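Local coordinates for putative peptidase (Chlamydophila abortus, PDB 3CE2), which is a putative zinc-dependent oligopeptidase of the M3B family, probably degrading small bioactive peptides, at residues Tyr229-Phe243 with Phe515-Pro527. Residues are numbered along the deposited sequence; the frame is centred on the assembly and turned at random.
With ZN (zinc ion), chain F.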
ATOM      1  N   TYR A 229     -17.388 -18.556   8.294  1.00 42.27           N
ATOM      2  CA  TYR A 229     -16.815 -18.874   6.986  1.00 39.19           C
ATOM      3  C   TYR A 229     -17.831 -19.506   6.029  1.00 41.63           C
ATOM      4  O   TYR A 229     -17.982 -19.057   4.896  1.00 46.56           O
ATOM      5  CB  TYR A 229     -15.598 -19.793   7.166  1.00 43.52           C
ATOM      6  CG  TYR A 229     -15.038 -20.341   5.882  1.00 40.31           C
ATOM      7  CD1 TYR A 229     -14.151 -19.587   5.112  1.00 36.88           C
ATOM      8  CD2 TYR A 229     -15.411 -21.611   5.420  1.00 33.02           C
ATOM      9  CE1 TYR A 229     -13.631 -20.083   3.909  1.00 37.33           C
ATOM     10  CE2 TYR A 229     -14.897 -22.116   4.221  1.00 37.32           C
ATOM     11  CZ  TYR A 229     -14.008 -21.341   3.476  1.00 41.82           C
ATOM     12  OH  TYR A 229     -13.496 -21.817   2.301  1.00 44.40           O
ATOM     13  N   LEU A 230     -18.527 -20.552   6.471  1.00 44.17           N
ATOM     14  CA  LEU A 230     -19.499 -21.218   5.605  1.00 41.79           C
ATOM     15  C   LEU A 230     -20.636 -20.284   5.217  1.00 45.78           C
ATOM     16  O   LEU A 230     -21.131 -20.332   4.088  1.00 49.96           O
ATOM     17  CB  LEU A 230     -20.058 -22.480   6.264  1.00 45.55           C
ATOM     18  CG  LEU A 230     -19.077 -23.636   6.492  1.00 44.74           C
ATOM     19  CD1 LEU A 230     -19.769 -24.765   7.212  1.00 44.05           C
ATOM     20  CD2 LEU A 230     -18.497 -24.136   5.189  1.00 37.08           C
ATOM     21  N   ALA A 231     -21.071 -19.422   6.127  1.00 46.28           N
ATOM     22  CA  ALA A 231     -22.170 -18.530   5.738  1.00 41.66           C
ATOM     23  C   ALA A 231     -21.675 -17.515   4.710  1.00 46.33           C
ATOM     24  O   ALA A 231     -22.384 -17.199   3.744  1.00 44.27           O
ATOM     25  CB  ALA A 231     -22.797 -17.846   6.937  1.00 32.68           C
ATOM     26  N   GLN A 232     -20.450 -17.014   4.894  1.00 46.52           N
ATOM     27  CA  GLN A 232     -19.895 -16.131   3.886  1.00 43.37           C
ATOM     28  C   GLN A 232     -19.860 -16.806   2.521  1.00 44.55           C
ATOM     29  O   GLN A 232     -20.222 -16.191   1.533  1.00 46.27           O
ATOM     30  CB  GLN A 232     -18.537 -15.578   4.282  1.00 45.74           C
ATOM     31  CG  GLN A 232     -18.600 -14.538   5.383  1.00 54.30           C
ATOM     32  CD  GLN A 232     -19.678 -13.452   5.151  1.00 58.70           C
ATOM     33  OE1 GLN A 232     -20.892 -13.676   5.353  1.00 50.71           O
ATOM     34  NE2 GLN A 232     -19.222 -12.258   4.757  1.00 58.73           N
ATOM     35  N   CYS A 233     -19.471 -18.074   2.448  1.00 45.93           N
ATOM     36  CA  CYS A 233     -19.449 -18.721   1.139  1.00 45.19           C
ATOM     37  C   CYS A 233     -20.844 -18.801   0.536  1.00 47.97           C
ATOM     38  O   CYS A 233     -21.028 -18.564  -0.655  1.00 46.15           O
ATOM     39  CB  CYS A 233     -18.856 -20.115   1.220  1.00 47.18           C
ATOM     40  SG  CYS A 233     -17.092 -20.172   1.554  1.00 43.79           S
ATOM     41  N   GLU A 234     -21.835 -19.146   1.351  1.00 48.65           N
ATOM     42  CA  GLU A 234     -23.188 -19.272   0.823  1.00 49.29           C
ATOM     43  C   GLU A 234     -23.710 -17.938   0.280  1.00 46.24           C
ATOM     44  O   GLU A 234     -24.372 -17.895  -0.763  1.00 46.93           O
ATOM     45  CB  GLU A 234     -24.113 -19.844   1.871  1.00 50.09           C
ATOM     46  CG  GLU A 234     -24.055 -21.340   1.912  1.00 64.72           C
ATOM     47  CD  GLU A 234     -24.560 -21.922   3.229  1.00 73.89           C
ATOM     48  OE1 GLU A 234     -25.690 -21.580   3.643  1.00 81.36           O
ATOM     49  OE2 GLU A 234     -23.834 -22.738   3.843  1.00 76.76           O
ATOM     50  N   ARG A 235     -23.376 -16.847   0.960  1.00 40.64           N
ATOM     51  CA  ARG A 235     -23.784 -15.528   0.507  1.00 37.04           C
ATOM     52  C   ARG A 235     -23.355 -15.302  -0.940  1.00 42.71           C
ATOM     53  O   ARG A 235     -24.157 -14.896  -1.763  1.00 44.68           O
ATOM     54  CB  ARG A 235     -23.242 -14.404   1.419  1.00 32.25           C
ATOM     55  CG  ARG A 235     -23.951 -13.065   1.107  1.00 45.26           C
ATOM     56  CD  ARG A 235     -23.835 -11.976   2.158  1.00 40.65           C
ATOM     57  NE  ARG A 235     -22.692 -11.137   1.865  1.00 46.08           N
ATOM     58  CZ  ARG A 235     -22.783  -9.884   1.457  1.00 46.07           C
ATOM     59  NH1 ARG A 235     -23.956  -9.309   1.322  1.00 38.95           N
ATOM     60  NH2 ARG A 235     -21.684  -9.212   1.192  1.00 54.03           N
ATOM     61  N   TYR A 236     -22.094 -15.585  -1.261  1.00 40.23           N
ATOM     62  CA  TYR A 236     -21.597 -15.298  -2.591  1.00 35.41           C
ATOM     63  C   TYR A 236     -22.014 -16.350  -3.602  1.00 38.88           C
ATOM     64  O   TYR A 236     -22.331 -16.058  -4.761  1.00 42.30           O
ATOM     65  CB  TYR A 236     -20.079 -15.094  -2.558  1.00 36.13           C
ATOM     66  CG  TYR A 236     -19.740 -13.761  -1.910  1.00 41.55           C
ATOM     67  CD1 TYR A 236     -19.555 -12.613  -2.685  1.00 38.51           C
ATOM     68  CD2 TYR A 236     -19.662 -13.638  -0.524  1.00 31.91           C
ATOM     69  CE1 TYR A 236     -19.286 -11.403  -2.104  1.00 36.87           C
ATOM     70  CE2 TYR A 236     -19.366 -12.437   0.058  1.00 39.15           C
ATOM     71  CZ  TYR A 236     -19.200 -11.317  -0.730  1.00 41.67           C
ATOM     72  OH  TYR A 236     -18.923 -10.108  -0.136  1.00 44.54           O
ATOM     73  N   HIS A 237     -22.020 -17.587  -3.163  1.00 41.53           N
ATOM     74  CA  HIS A 237     -22.344 -18.669  -4.054  1.00 37.66           C
ATOM     75  C   HIS A 237     -23.708 -18.412  -4.680  1.00 38.50           C
ATOM     76  O   HIS A 237     -23.906 -18.611  -5.880  1.00 41.61           O
ATOM     77  CB  HIS A 237     -22.324 -19.979  -3.284  1.00 41.26           C
ATOM     78  CG  HIS A 237     -22.856 -21.130  -4.063  1.00 47.32           C
ATOM     79  ND1 HIS A 237     -22.184 -21.661  -5.148  1.00 45.71           N
ATOM     80  CD2 HIS A 237     -24.011 -21.832  -3.941  1.00 43.08           C
ATOM     81  CE1 HIS A 237     -22.894 -22.658  -5.647  1.00 46.22           C
ATOM     82  NE2 HIS A 237     -24.010 -22.771  -4.943  1.00 52.59           N
ATOM     83  N   SER A 238     -24.654 -17.933  -3.886  1.00 38.42           N
ATOM     84  CA  SER A 238     -25.979 -17.705  -4.451  1.00 42.61           C
ATOM     85  C   SER A 238     -26.077 -16.560  -5.491  1.00 39.13           C
ATOM     86  O   SER A 238     -27.047 -16.474  -6.215  1.00 46.50           O
ATOM     87  CB  SER A 238     -27.010 -17.567  -3.345  1.00 42.57           C
ATOM     88  OG  SER A 238     -26.571 -16.629  -2.392  1.00 54.45           O
ATOM     89  N   TYR A 239     -25.072 -15.702  -5.600  1.00 38.81           N
ATOM     90  CA  TYR A 239     -25.069 -14.713  -6.690  1.00 39.86           C
ATOM     91  C   TYR A 239     -23.868 -14.931  -7.633  1.00 42.14           C
ATOM     92  O   TYR A 239     -23.380 -14.004  -8.305  1.00 39.13           O
ATOM     93  CB  TYR A 239     -25.177 -13.269  -6.147  1.00 41.55           C
ATOM     94  CG  TYR A 239     -26.551 -13.000  -5.616  1.00 43.15           C
ATOM     95  CD1 TYR A 239     -27.575 -12.592  -6.464  1.00 50.14           C
ATOM     96  CD2 TYR A 239     -26.860 -13.229  -4.287  1.00 45.78           C
ATOM     97  CE1 TYR A 239     -28.880 -12.399  -5.997  1.00 47.68           C
ATOM     98  CE2 TYR A 239     -28.156 -13.032  -3.811  1.00 45.89           C
ATOM     99  CZ  TYR A 239     -29.163 -12.624  -4.675  1.00 43.50           C
ATOM    100  OH  TYR A 239     -30.447 -12.422  -4.208  1.00 46.26           O
ATOM    101  N   ARG A 240     -23.433 -16.190  -7.703  1.00 43.48           N
ATOM    102  CA  ARG A 240     -22.245 -16.561  -8.454  1.00 38.04           C
ATOM    103  C   ARG A 240     -22.286 -16.202  -9.947  1.00 40.13           C
ATOM    104  O   ARG A 240     -21.280 -15.764 -10.491  1.00 41.13           O
ATOM    105  CB  ARG A 240     -21.900 -18.035  -8.220  1.00 37.37           C
ATOM    106  CG  ARG A 240     -22.917 -19.030  -8.759  1.00 41.81           C
ATOM    107  CD  ARG A 240     -22.596 -20.469  -8.306  1.00 40.72           C
ATOM    108  NE  ARG A 240     -23.589 -21.440  -8.780  1.00 48.70           N
ATOM    109  CZ  ARG A 240     -24.789 -21.621  -8.225  1.00 48.96           C
ATOM    110  NH1 ARG A 240     -25.159 -20.901  -7.168  1.00 36.03           N
ATOM    111  NH2 ARG A 240     -25.624 -22.516  -8.736  1.00 46.65           N
ATOM    112  N   HIS A 241     -23.429 -16.328 -10.613  1.00 42.25           N
ATOM    113  CA  HIS A 241     -23.485 -15.982 -12.041  1.00 41.71           C
ATOM    114  C   HIS A 241     -23.330 -14.492 -12.265  1.00 45.04           C
ATOM    115  O   HIS A 241     -22.676 -14.055 -13.228  1.00 48.48           O
ATOM    116  CB  HIS A 241     -24.770 -16.491 -12.668  1.00 44.43           C
ATOM    117  CG  HIS A 241     -24.975 -17.950 -12.448  1.00 48.02           C
ATOM    118  ND1 HIS A 241     -25.783 -18.444 -11.438  1.00 51.10           N
ATOM    119  CD2 HIS A 241     -24.410 -19.025 -13.050  1.00 39.29           C
ATOM    120  CE1 HIS A 241     -25.726 -19.765 -11.449  1.00 56.05           C
ATOM    121  NE2 HIS A 241     -24.901 -20.142 -12.417  1.00 53.61           N
ATOM    122  N   THR A 242     -23.892 -13.716 -11.342  1.00 41.33           N
ATOM    123  CA  THR A 242     -23.869 -12.272 -11.442  1.00 35.73           C
ATOM    124  C   THR A 242     -22.473 -11.728 -11.137  1.00 41.69           C
ATOM    125  O   THR A 242     -21.937 -10.866 -11.833  1.00 43.89           O
ATOM    126  CB  THR A 242     -24.906 -11.685 -10.498  1.00 38.69           C
ATOM    127  OG1 THR A 242     -26.208 -12.023 -11.008  1.00 39.26           O
ATOM    128  CG2 THR A 242     -24.738 -10.141 -10.360  1.00 29.56           C
ATOM    129  N   PHE A 243     -21.852 -12.258 -10.107  1.00 43.45           N
ATOM    130  CA  PHE A 243     -20.494 -11.866  -9.850  1.00 40.57           C
ATOM    131  C   PHE A 243     -19.566 -12.260 -10.998  1.00 44.08           C
ATOM    132  O   PHE A 243     -18.670 -11.499 -11.342  1.00 50.43           O
ATOM    133  CB  PHE A 243     -20.043 -12.468  -8.553  1.00 33.69           C
ATOM    134  CG  PHE A 243     -20.566 -11.757  -7.360  1.00 35.02           C
ATOM    135  CD1 PHE A 243     -20.230 -10.426  -7.137  1.00 35.38           C
ATOM    136  CD2 PHE A 243     -21.362 -12.424  -6.421  1.00 35.67           C
ATOM    137  CE1 PHE A 243     -20.692  -9.764  -5.994  1.00 37.23           C
ATOM    138  CE2 PHE A 243     -21.811 -11.784  -5.279  1.00 31.41           C
ATOM    139  CZ  PHE A 243     -21.480 -10.448  -5.063  1.00 31.97           C
ATOM    140  N   PHE A 515     -10.671 -28.818   2.008  1.00 44.09           N
ATOM    141  CA  PHE A 515     -11.601 -27.877   1.409  1.00 48.26           C
ATOM    142  C   PHE A 515     -13.015 -28.083   1.889  1.00 46.07           C
ATOM    143  O   PHE A 515     -13.391 -29.184   2.233  1.00 51.63           O
ATOM    144  CB  PHE A 515     -11.561 -27.970  -0.116  1.00 49.70           C
ATOM    145  CG  PHE A 515     -10.249 -27.575  -0.694  1.00 54.42           C
ATOM    146  CD1 PHE A 515      -9.289 -26.954   0.102  1.00 58.53           C
ATOM    147  CD2 PHE A 515      -9.966 -27.787  -2.030  1.00 63.59           C
ATOM    148  CE1 PHE A 515      -8.055 -26.566  -0.409  1.00 55.94           C
ATOM    149  CE2 PHE A 515      -8.719 -27.402  -2.558  1.00 68.75           C
ATOM    150  CZ  PHE A 515      -7.763 -26.791  -1.724  1.00 58.89           C
ATOM    151  N   ASP A 516     -13.790 -27.007   1.949  1.00 45.47           N
ATOM    152  CA  ASP A 516     -15.216 -27.134   2.163  1.00 41.99           C
ATOM    153  C   ASP A 516     -15.873 -27.049   0.804  1.00 41.67           C
ATOM    154  O   ASP A 516     -15.208 -26.746  -0.174  1.00 42.69           O
ATOM    155  CB  ASP A 516     -15.724 -26.074   3.116  1.00 44.43           C
ATOM    156  CG  ASP A 516     -15.269 -26.316   4.531  1.00 51.59           C
ATOM    157  OD1 ASP A 516     -16.032 -26.940   5.322  1.00 53.88           O
ATOM    158  OD2 ASP A 516     -14.141 -25.888   4.853  1.00 52.97           O
ATOM    159  N   VAL A 517     -17.162 -27.347   0.718  1.00 48.16           N
ATOM    160  CA  VAL A 517     -17.800 -27.486  -0.603  1.00 48.79           C
ATOM    161  C   VAL A 517     -17.865 -26.171  -1.379  1.00 47.33           C
ATOM    162  O   VAL A 517     -17.925 -26.186  -2.589  1.00 47.95           O
ATOM    163  CB  VAL A 517     -19.206 -28.152  -0.514  1.00 48.89           C
ATOM    164  CG1 VAL A 517     -19.079 -29.542   0.027  1.00 48.50           C
ATOM    165  CG2 VAL A 517     -20.128 -27.361   0.419  1.00 54.20           C
ATOM    166  N   LEU A 518     -17.839 -25.032  -0.690  1.00 49.50           N
ATOM    167  CA  LEU A 518     -17.939 -23.757  -1.389  1.00 45.10           C
ATOM    168  C   LEU A 518     -16.665 -22.936  -1.343  1.00 44.79           C
ATOM    169  O   LEU A 518     -16.640 -21.759  -1.716  1.00 47.11           O
ATOM    170  CB  LEU A 518     -19.118 -22.966  -0.840  1.00 48.58           C
ATOM    171  CG  LEU A 518     -20.410 -23.697  -1.242  1.00 53.91           C
ATOM    172  CD1 LEU A 518     -21.650 -22.994  -0.724  1.00 43.25           C
ATOM    173  CD2 LEU A 518     -20.502 -23.943  -2.788  1.00 52.94           C
ATOM    174  N   SER A 519     -15.592 -23.563  -0.895  1.00 42.71           N
ATOM    175  CA  SER A 519     -14.349 -22.842  -0.647  1.00 43.73           C
ATOM    176  C   SER A 519     -13.855 -22.117  -1.876  1.00 44.00           C
ATOM    177  O   SER A 519     -13.215 -21.071  -1.783  1.00 50.22           O
ATOM    178  CB  SER A 519     -13.276 -23.794  -0.145  1.00 37.93           C
ATOM    179  OG  SER A 519     -13.591 -24.169   1.175  1.00 45.04           O
ATOM    180  N   ASN A 520     -14.165 -22.668  -3.034  1.00 37.60           N
ATOM    181  CA  ASN A 520     -13.661 -22.107  -4.256  1.00 41.94           C
ATOM    182  C   ASN A 520     -14.499 -20.946  -4.774  1.00 49.40           C
ATOM    183  O   ASN A 520     -14.370 -20.572  -5.939  1.00 54.56           O
ATOM    184  CB  ASN A 520     -13.604 -23.200  -5.309  1.00 45.85           C
ATOM    185  CG  ASN A 520     -14.967 -23.725  -5.662  1.00 50.96           C
ATOM    186  OD1 ASN A 520     -15.818 -23.933  -4.795  1.00 51.87           O
ATOM    187  ND2 ASN A 520     -15.191 -23.935  -6.945  1.00 56.93           N
ATOM    188  N   ILE A 521     -15.378 -20.399  -3.933  1.00 48.60           N
ATOM    189  CA  ILE A 521     -16.194 -19.255  -4.335  1.00 45.44           C
ATOM    190  C   ILE A 521     -15.476 -17.964  -3.948  1.00 48.39           C
ATOM    191  O   ILE A 521     -15.918 -16.883  -4.305  1.00 47.96           O
ATOM    192  CB  ILE A 521     -17.625 -19.309  -3.706  1.00 45.88           C
ATOM    193  CG1 ILE A 521     -18.631 -18.469  -4.493  1.00 40.09           C
ATOM    194  CG2 ILE A 521     -17.613 -18.814  -2.274  1.00 43.30           C
ATOM    195  CD1 ILE A 521     -18.536 -18.624  -5.988  1.00 40.38           C
ATOM    196  N   GLU A 522     -14.349 -18.086  -3.240  1.00 51.44           N
ATOM    197  CA  GLU A 522     -13.637 -16.912  -2.711  1.00 51.39           C
ATOM    198  C   GLU A 522     -13.416 -15.821  -3.739  1.00 47.82           C
ATOM    199  O   GLU A 522     -13.514 -14.640  -3.419  1.00 50.00           O
ATOM    200  CB  GLU A 522     -12.310 -17.290  -2.037  1.00 62.21           C
ATOM    201  CG  GLU A 522     -12.406 -17.419  -0.509  1.00 78.88           C
ATOM    202  CD  GLU A 522     -11.616 -18.612   0.049  1.00 88.29           C
ATOM    203  OE1 GLU A 522     -10.358 -18.583  -0.038  1.00 93.41           O
ATOM    204  OE2 GLU A 522     -12.257 -19.571   0.575  1.00 82.58           O
ATOM    205  N   TRP A 523     -13.131 -16.196  -4.977  1.00 44.64           N
ATOM    206  CA  TRP A 523     -12.861 -15.192  -5.991  1.00 41.82           C
ATOM    207  C   TRP A 523     -13.974 -14.164  -6.059  1.00 45.53           C
ATOM    208  O   TRP A 523     -13.731 -13.004  -6.394  1.00 50.57           O
ATOM    209  CB  TRP A 523     -12.680 -15.830  -7.350  1.00 37.82           C
ATOM    210  CG  TRP A 523     -13.876 -16.547  -7.817  1.00 38.10           C
ATOM    211  CD1 TRP A 523     -14.110 -17.869  -7.711  1.00 38.92           C
ATOM    212  CD2 TRP A 523     -15.001 -15.989  -8.509  1.00 42.68           C
ATOM    213  NE1 TRP A 523     -15.322 -18.186  -8.273  1.00 40.50           N
ATOM    214  CE2 TRP A 523     -15.889 -17.047  -8.775  1.00 38.19           C
ATOM    215  CE3 TRP A 523     -15.342 -14.694  -8.927  1.00 41.03           C
ATOM    216  CZ2 TRP A 523     -17.110 -16.860  -9.422  1.00 34.90           C
ATOM    217  CZ3 TRP A 523     -16.546 -14.511  -9.587  1.00 41.78           C
ATOM    218  CH2 TRP A 523     -17.418 -15.597  -9.834  1.00 38.33           C
ATOM    219  N   ALA A 524     -15.192 -14.584  -5.724  1.00 43.28           N
ATOM    220  CA  ALA A 524     -16.342 -13.679  -5.749  1.00 41.60           C
ATOM    221  C   ALA A 524     -16.351 -12.574  -4.667  1.00 44.56           C
ATOM    222  O   ALA A 524     -16.937 -11.519  -4.885  1.00 49.68           O
ATOM    223  CB  ALA A 524     -17.624 -14.460  -5.728  1.00 37.03           C
ATOM    224  N   ARG A 525     -15.702 -12.804  -3.524  1.00 42.46           N
ATOM    225  CA  ARG A 525     -15.713 -11.835  -2.443  1.00 43.28           C
ATOM    226  C   ARG A 525     -14.613 -10.807  -2.530  1.00 47.59           C
ATOM    227  O   ARG A 525     -14.565  -9.909  -1.707  1.00 50.18           O
ATOM    228  CB  ARG A 525     -15.678 -12.501  -1.065  1.00 44.33           C
ATOM    229  CG  ARG A 525     -15.417 -13.998  -1.096  1.00 51.94           C
ATOM    230  CD  ARG A 525     -16.011 -14.798   0.108  1.00 49.16           C
ATOM    231  NE  ARG A 525     -15.751 -14.207   1.434  1.00 56.71           N
ATOM    232  CZ  ARG A 525     -15.578 -14.911   2.558  1.00 60.33           C
ATOM    233  NH1 ARG A 525     -15.605 -16.242   2.531  1.00 60.85           N
ATOM    234  NH2 ARG A 525     -15.365 -14.287   3.714  1.00 61.08           N
ATOM    235  N   ILE A 526     -13.738 -10.920  -3.523  1.00 48.93           N
ATOM    236  CA  ILE A 526     -12.605 -10.013  -3.626  1.00 49.68           C
ATOM    237  C   ILE A 526     -12.872  -8.803  -4.494  1.00 56.39           C
ATOM    238  O   ILE A 526     -12.941  -8.943  -5.705  1.00 65.19           O
ATOM    239  CB  ILE A 526     -11.443 -10.690  -4.280  1.00 45.89           C
ATOM    240  CG1 ILE A 526     -11.048 -11.937  -3.509  1.00 46.93           C
ATOM    241  CG2 ILE A 526     -10.274  -9.723  -4.382  1.00 47.37           C
ATOM    242  CD1 ILE A 526     -10.138 -12.800  -4.323  1.00 49.89           C
ATOM    243  N   PRO A 527     -12.939  -7.609  -3.886  1.00 55.32           N
ATOM    244  CA  PRO A 527     -13.396  -6.348  -4.496  1.00 57.09           C
ATOM    245  C   PRO A 527     -12.671  -5.944  -5.786  1.00 54.07           C
ATOM    246  O   PRO A 527     -11.455  -6.130  -5.889  1.00 50.37           O
ATOM    247  CB  PRO A 527     -13.164  -5.323  -3.387  1.00 55.34           C
ATOM    248  CG  PRO A 527     -13.207  -6.149  -2.122  1.00 55.51           C
ATOM    249  CD  PRO A 527     -12.532  -7.423  -2.485  1.00 54.25           C
TER
HETATM  250 ZN    ZN F 705     -23.871 -22.361 -13.270  0.50 69.68          ZN
HETATM  251  O   HOH W   1     -24.437 -24.096 -11.794  0.50 29.09           O
HETATM  252  O   HOH W   2     -24.709 -21.030 -15.067  0.50 26.59           O
HETATM  253  O   HOH W   3     -21.658 -21.963 -13.810  0.50 36.38           O
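Arg525 lays its aliphatic stem across the Tyr236 ring as a CH-pi contact, CB 3.8 Å from the ring centroid and 13° off the normal. Bent at chi3, the chain turns one guanidinium face to the aliphatic base of Gln232, whose CB lies toward its rim, 3.5 Å from Arg525 CZ. Leu518 makes the same kind of CH-pi contact with the next helix residue, its CD2 3.9 Å from the centroid of the His237 imidazole, while its CB meets Cys233 CB at 3.5 Å. Ile521 fills the middle, CG1 against the His237 backbone and CG2 beside Cys233. Here helices 222-237 and 240-260, linked by a type I turn, rest on the irregular loop between helices 494-509 and 536-553 of this M3-family peptidase. At the polar end, a chi1 of 172° swings the Tyr229 ring away from the backbone N, and the phenol reaches Ser519, OH to OG 2.6 Å, with Glu522 OE2 3.1 Å from that OH. Ser519 OG accepts the Asp516 backbone N-H. Farther out, Ser189 and His210 hydrogen-bond to the Tyr236 hydroxyl; Asp516 OD2 is hydrogen-bonded to His312 ND1, and His312 with Asp310 binds zinc. Another zinc sits 2.6 Å from His241 NE2, with three waters.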